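Local structure of putative uncharacterized protein TCIL3000_10_9440 (Trypanosoma congolense, 5KMX) at residues T30-N34 with T35-S39; R171-D174 with K175-S178. The protein is an insect-stage surface antigen of unknown biochemical function whose bilobed ectodomain, present here, may act as a sensor. All blocks are in the same frame, centred on the assembly; numbering follows the deposited sequence.

Contact 1: T30-N34 with T35-S39; sequences TGRFN and TENAS
R32 and N37 face each other as a non-hydrogen-bonded antiparallel pair, and their side chains supply the bond that their backbones do not make to each other. R32 NE donates to N37 OD1 at 2.9 Å, with a nearly straight N-H...O angle of 163°. The acceptor lies at the edge of the guanidinium, in its plane, and the amide is turned only 27° from that plane. R32 is extended from CG to NE, running alongside the N37 side chain in the same direction; its length carries NE out to the shorter N37 amide, and both polar ends suit this exposed surface.

The backbone bonds across the hairpin come from the flanking residues. A38 N gives its hydrogen to G31 O over 2.8 Å, while F33 and E36 bond reciprocally, F33 N to E36 O at 3.0 Å and E36 N to F33 O at 3.1 Å. E36 O also receives a CA-H...O contact from R32 CA. These bonds close a two-residue hairpin through a type II' turn. N34 takes its positive phi (55°), which asparagine tolerates better than most residues with a side chain, and T35 completes the corner. G31 suits its place because its backbone angles would press any CB against the preceding carbonyl.

F33 CE2 meets A38 CB at 3.9 Å, an apolar contact that a residue as small as alanine can make close to the backbone. N34 OD1 takes the V76 N-H and ND2 gives to T74 O; T30 OG1 bonds to N80 OD1. Strand 31-33 lies between 36-45 and 72-79, antiparallel to both, and the backbones of T30, R32 and N34 bond to N80, N78 and V76. The buried F33 ring packs on V75, V77 and I79 and reaches V200 and L202 of strand 197-204.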
ATOM      1  N   THR A  30      -6.108 -18.121   9.184  1.00 52.57           N
ATOM      2  CA  THR A  30      -5.986 -18.991   8.023  1.00 56.22           C
ATOM      3  C   THR A  30      -7.269 -18.887   7.213  1.00 54.75           C
ATOM      4  O   THR A  30      -8.250 -18.301   7.670  1.00 56.85           O
ATOM      5  CB  THR A  30      -5.740 -20.459   8.411  1.00 57.30           C
ATOM      6  OG1 THR A  30      -6.765 -20.897   9.311  1.00 59.23           O
ATOM      7  CG2 THR A  30      -4.380 -20.613   9.069  1.00 54.05           C
ATOM      8  N   GLY A  31      -7.259 -19.456   6.012  1.00 48.26           N
ATOM      9  CA  GLY A  31      -8.417 -19.417   5.143  1.00 51.04           C
ATOM     10  C   GLY A  31      -7.989 -19.341   3.696  1.00 48.37           C
ATOM     11  O   GLY A  31      -7.021 -19.989   3.296  1.00 52.02           O
ATOM     12  N   ARG A  32      -8.704 -18.543   2.909  1.00 52.65           N
ATOM     13  CA  ARG A  32      -8.387 -18.403   1.495  1.00 55.82           C
ATOM     14  C   ARG A  32      -8.659 -17.005   0.952  1.00 52.66           C
ATOM     15  O   ARG A  32      -9.628 -16.348   1.336  1.00 46.17           O
ATOM     16  CB  ARG A  32      -9.178 -19.426   0.680  1.00 53.37           C
ATOM     17  CG  ARG A  32      -8.783 -20.864   0.954  1.00 61.05           C
ATOM     18  CD  ARG A  32      -9.509 -21.836   0.047  1.00 56.90           C
ATOM     19  NE  ARG A  32      -8.973 -23.188   0.177  1.00 62.06           N
ATOM     20  CZ  ARG A  32      -9.602 -24.289  -0.223  1.00 64.95           C
ATOM     21  NH1 ARG A  32     -10.805 -24.211  -0.775  1.00 62.97           N
ATOM     22  NH2 ARG A  32      -9.030 -25.474  -0.061  1.00 67.47           N
ATOM     23  N   PHE A  33      -7.768 -16.561   0.072  1.00 57.77           N
ATOM     24  CA  PHE A  33      -8.013 -15.413  -0.788  1.00 54.56           C
ATOM     25  C   PHE A  33      -8.351 -15.967  -2.166  1.00 52.09           C
ATOM     26  O   PHE A  33      -7.486 -16.540  -2.829  1.00 57.52           O
ATOM     27  CB  PHE A  33      -6.794 -14.488  -0.848  1.00 52.45           C
ATOM     28  CG  PHE A  33      -6.485 -13.804   0.454  1.00 54.47           C
ATOM     29  CD1 PHE A  33      -7.150 -12.644   0.815  1.00 53.55           C
ATOM     30  CD2 PHE A  33      -5.529 -14.318   1.315  1.00 53.83           C
ATOM     31  CE1 PHE A  33      -6.869 -12.010   2.012  1.00 54.01           C
ATOM     32  CE2 PHE A  33      -5.243 -13.688   2.513  1.00 51.13           C
ATOM     33  CZ  PHE A  33      -5.914 -12.532   2.860  1.00 47.57           C
ATOM     34  N   ASN A  34      -9.603 -15.807  -2.586  1.00 55.35           N
ATOM     35  CA  ASN A  34     -10.111 -16.477  -3.782  1.00 52.23           C
ATOM     36  C   ASN A  34      -9.893 -17.990  -3.686  1.00 53.21           C
ATOM     37  O   ASN A  34     -10.533 -18.657  -2.876  1.00 49.88           O
ATOM     38  CB  ASN A  34      -9.451 -15.915  -5.045  1.00 56.02           C
ATOM     39  CG  ASN A  34      -9.972 -14.543  -5.415  1.00 53.71           C
ATOM     40  OD1 ASN A  34     -10.889 -14.020  -4.782  1.00 53.96           O
ATOM     41  ND2 ASN A  34      -9.383 -13.948  -6.446  1.00 46.40           N
ATOM     42  N   THR A  35      -8.981 -18.518  -4.499  1.00 63.16           N
ATOM     43  CA  THR A  35      -8.738 -19.956  -4.580  1.00 55.66           C
ATOM     44  C   THR A  35      -7.598 -20.382  -3.654  1.00 56.44           C
ATOM     45  O   THR A  35      -7.587 -21.497  -3.133  1.00 57.82           O
ATOM     46  CB  THR A  35      -8.411 -20.368  -6.041  1.00 55.27           C
ATOM     47  OG1 THR A  35      -9.626 -20.681  -6.730  1.00 60.47           O
ATOM     48  CG2 THR A  35      -7.478 -21.576  -6.102  1.00 63.94           C
ATOM     49  N   GLU A  36      -6.653 -19.474  -3.443  1.00 61.44           N
ATOM     50  CA  GLU A  36      -5.390 -19.802  -2.795  1.00 61.23           C
ATOM     51  C   GLU A  36      -5.501 -19.846  -1.274  1.00 59.50           C
ATOM     52  O   GLU A  36      -6.203 -19.034  -0.674  1.00 63.27           O
ATOM     53  CB  GLU A  36      -4.325 -18.781  -3.203  1.00 60.42           C
ATOM     54  CG  GLU A  36      -4.289 -18.486  -4.697  1.00 62.73           C
ATOM     55  CD  GLU A  36      -3.934 -19.704  -5.531  1.00 66.05           C
ATOM     56  OE1 GLU A  36      -4.236 -19.704  -6.744  1.00 62.64           O
ATOM     57  OE2 GLU A  36      -3.349 -20.660  -4.977  1.00 67.11           O
ATOM     58  N   ASN A  37      -4.799 -20.794  -0.657  1.00 54.31           N
ATOM     59  CA  ASN A  37      -4.741 -20.883   0.800  1.00 53.15           C
ATOM     60  C   ASN A  37      -3.943 -19.727   1.392  1.00 60.69           C
ATOM     61  O   ASN A  37      -2.944 -19.294   0.817  1.00 57.99           O
ATOM     62  CB  ASN A  37      -4.124 -22.213   1.234  1.00 55.03           C
ATOM     63  CG  ASN A  37      -4.986 -23.405   0.874  1.00 60.31           C
ATOM     64  OD1 ASN A  37      -6.216 -23.327   0.886  1.00 63.93           O
ATOM     65  ND2 ASN A  37      -4.345 -24.523   0.554  1.00 68.51           N
ATOM     66  N   ALA A  38      -4.386 -19.238   2.547  1.00 60.50           N
ATOM     67  CA  ALA A  38      -3.722 -18.125   3.214  1.00 55.25           C
ATOM     68  C   ALA A  38      -2.676 -18.623   4.207  1.00 59.12           C
ATOM     69  O   ALA A  38      -2.827 -19.694   4.795  1.00 58.55           O
ATOM     70  CB  ALA A  38      -4.744 -17.250   3.918  1.00 52.91           C
ATOM     71  N   SER A  39      -1.620 -17.834   4.387  1.00 57.71           N
ATOM     72  CA  SER A  39      -0.560 -18.154   5.337  1.00 56.65           C
ATOM     73  C   SER A  39      -0.264 -16.958   6.232  1.00 51.61           C
ATOM     74  O   SER A  39       0.019 -15.863   5.746  1.00 51.51           O
ATOM     75  CB  SER A  39       0.713 -18.582   4.604  1.00 60.02           C
ATOM     76  OG  SER A  39       0.508 -19.785   3.884  1.00 67.36           O
TER

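Contact 2: R171-D174 with K175-S178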
ATOM      1  N   ARG A 171     -13.911  -7.778  10.973  1.00 56.32           N
ATOM      2  CA  ARG A 171     -14.709  -7.291   9.859  1.00 54.79           C
ATOM      3  C   ARG A 171     -13.874  -6.238   9.144  1.00 50.58           C
ATOM      4  O   ARG A 171     -13.108  -5.523   9.791  1.00 51.57           O
ATOM      5  CB  ARG A 171     -16.039  -6.729  10.368  1.00 63.44           C
ATOM      6  CG  ARG A 171     -16.798  -5.834   9.400  1.00 59.82           C
ATOM      7  CD  ARG A 171     -17.943  -5.135  10.118  1.00 63.32           C
ATOM      8  NE  ARG A 171     -18.171  -3.785   9.601  1.00 83.49           N
ATOM      9  CZ  ARG A 171     -18.603  -2.758  10.330  1.00 87.70           C
ATOM     10  NH1 ARG A 171     -18.858  -2.906  11.625  1.00 83.60           N
ATOM     11  NH2 ARG A 171     -18.774  -1.573   9.764  1.00 92.84           N
ATOM     12  N   GLU A 172     -14.000  -6.143   7.822  1.00 48.93           N
ATOM     13  CA  GLU A 172     -13.131  -5.252   7.057  1.00 53.48           C
ATOM     14  C   GLU A 172     -13.284  -3.815   7.543  1.00 56.01           C
ATOM     15  O   GLU A 172     -14.394  -3.333   7.775  1.00 59.56           O
ATOM     16  CB  GLU A 172     -13.414  -5.349   5.551  1.00 52.88           C
ATOM     17  CG  GLU A 172     -14.616  -4.561   5.032  1.00 57.42           C
ATOM     18  CD  GLU A 172     -14.644  -4.493   3.512  1.00 56.18           C
ATOM     19  OE1 GLU A 172     -15.677  -4.870   2.916  1.00 64.31           O
ATOM     20  OE2 GLU A 172     -13.634  -4.060   2.913  1.00 47.15           O
ATOM     21  N   SER A 173     -12.150  -3.146   7.713  1.00 52.91           N
ATOM     22  CA  SER A 173     -12.127  -1.794   8.248  1.00 57.39           C
ATOM     23  C   SER A 173     -12.700  -0.793   7.256  1.00 60.05           C
ATOM     24  O   SER A 173     -12.310  -0.767   6.089  1.00 60.16           O
ATOM     25  CB  SER A 173     -10.697  -1.399   8.619  1.00 59.22           C
ATOM     26  OG  SER A 173     -10.633  -0.045   9.027  1.00 54.48           O
ATOM     27  N   ASP A 174     -13.626   0.033   7.729  1.00 66.99           N
ATOM     28  CA  ASP A 174     -14.195   1.090   6.905  1.00 77.15           C
ATOM     29  C   ASP A 174     -13.193   2.224   6.729  1.00 80.19           C
ATOM     30  O   ASP A 174     -13.011   2.738   5.625  1.00 81.32           O
ATOM     31  CB  ASP A 174     -15.487   1.624   7.529  1.00 84.15           C
ATOM     32  CG  ASP A 174     -16.631   0.633   7.442  1.00 86.44           C
ATOM     33  OD1 ASP A 174     -16.734  -0.077   6.420  1.00 86.62           O
ATOM     34  OD2 ASP A 174     -17.431   0.565   8.400  1.00 94.17           O
ATOM     35  N   LYS A 175     -12.538   2.603   7.820  1.00 75.83           N
ATOM     36  CA  LYS A 175     -11.613   3.730   7.804  1.00 78.56           C
ATOM     37  C   LYS A 175     -10.306   3.387   7.092  1.00 70.53           C
ATOM     38  O   LYS A 175      -9.777   4.202   6.338  1.00 68.18           O
ATOM     39  CB  LYS A 175     -11.326   4.200   9.234  1.00 89.96           C
ATOM     40  CG  LYS A 175     -12.560   4.689   9.991  1.00118.16           C
ATOM     41  CD  LYS A 175     -13.183   5.919   9.339  1.00121.11           C
ATOM     42  CE  LYS A 175     -14.697   5.820   9.245  1.00114.82           C
ATOM     43  NZ  LYS A 175     -15.221   6.482   8.019  1.00116.89           N
ATOM     44  N   TYR A 176      -9.792   2.183   7.332  1.00 70.17           N
ATOM     45  CA  TYR A 176      -8.567   1.727   6.682  1.00 56.50           C
ATOM     46  C   TYR A 176      -8.871   0.817   5.500  1.00 54.18           C
ATOM     47  O   TYR A 176      -8.965  -0.399   5.652  1.00 55.48           O
ATOM     48  CB  TYR A 176      -7.667   0.991   7.674  1.00 52.27           C
ATOM     49  CG  TYR A 176      -7.110   1.870   8.761  1.00 57.62           C
ATOM     50  CD1 TYR A 176      -6.071   2.754   8.500  1.00 63.48           C
ATOM     51  CD2 TYR A 176      -7.613   1.814  10.051  1.00 62.18           C
ATOM     52  CE1 TYR A 176      -5.553   3.561   9.492  1.00 60.72           C
ATOM     53  CE2 TYR A 176      -7.102   2.617  11.051  1.00 66.71           C
ATOM     54  CZ  TYR A 176      -6.073   3.488  10.766  1.00 68.24           C
ATOM     55  OH  TYR A 176      -5.560   4.290  11.760  1.00 67.63           O
ATOM     56  N   GLN A 177      -9.019   1.411   4.320  1.00 58.72           N
ATOM     57  CA  GLN A 177      -9.238   0.640   3.102  1.00 57.62           C
ATOM     58  C   GLN A 177      -7.929   0.027   2.605  1.00 59.62           C
ATOM     59  O   GLN A 177      -7.928  -0.824   1.714  1.00 56.42           O
ATOM     60  CB  GLN A 177      -9.860   1.521   2.020  1.00 57.57           C
ATOM     61  CG  GLN A 177     -11.313   1.884   2.287  1.00 61.02           C
ATOM     62  CD  GLN A 177     -12.238   0.680   2.214  1.00 69.69           C
ATOM     63  OE1 GLN A 177     -12.596   0.093   3.236  1.00 70.31           O
ATOM     64  NE2 GLN A 177     -12.631   0.308   1.001  1.00 63.54           N
ATOM     65  N   SER A 178      -6.820   0.470   3.190  1.00 52.72           N
ATOM     66  CA  SER A 178      -5.507  -0.098   2.905  1.00 48.87           C
ATOM     67  C   SER A 178      -4.613   0.005   4.139  1.00 45.68           C
ATOM     68  O   SER A 178      -4.936   0.718   5.089  1.00 44.35           O
ATOM     69  CB  SER A 178      -4.852   0.610   1.721  1.00 50.59           C
ATOM     70  OG  SER A 178      -3.521   0.156   1.535  1.00 53.62           O
TER
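S173 and Y176 carry the central hydrogen bond of this turn: Y176 N donates to S173 OG at 2.9 Å, with an N-H...O angle of 159°. With chi1 at 175° the hydroxyl points away from the S173 amide and over the bend to the N-H three residues on. A short hydroxyl suits the place, because the same OG also bonds to E205 OE2 and probably serves as donor there.

Van der Waals contact accompanies this bond. S173 OG sits 3.4 Å from Y176 CB and lies at the edge of the phenol ring, near its plane, 3.7 Å from CD2. The ring extends away from the turn to pack edge-to-face with F183, and its OH bonds to Q214 in helix 208-216.

R171 and D174, both exposed, pair by charge: R171 NH2 and D174 OD2 form a salt bridge of 2.9 Å.

A different kind of approach involves Q177, whose chain, bent at chi2, brings OE1 to 3.0 Å from S173 O. These are two acceptors and form no bond, whereas NE2 bonds weakly to D185.

The chemistry implies a turn fixed mainly by polar groups: one hydroxyl links a backbone amide to a carboxylate, and a surface ion pair ties D174, within the bend, back to R171 on the strand.

From the N terminus, the chain leaves helix 11-20 and soon reaches contact 1, which closes the tight hairpin between strands 31-33 and 36-45. It then passes through strands 53-63, 72-79 and 85-100, helix 116-128 and the long strand 145-165 before contact 2 turns it out of strand 169-172 into the loop leading to strand 189-191. The two contacts are in series, neither nested nor crossed. The centres of contact 1 and contact 2 lie about 19 Å apart, and the nearest atoms of contact 1 and contact 2 are about 10 Å apart, without touching. Both reach the same mixed sheet: residues 30-39 join neighbouring strands, whereas residues 171-178 connect a strand end with helix 208-216.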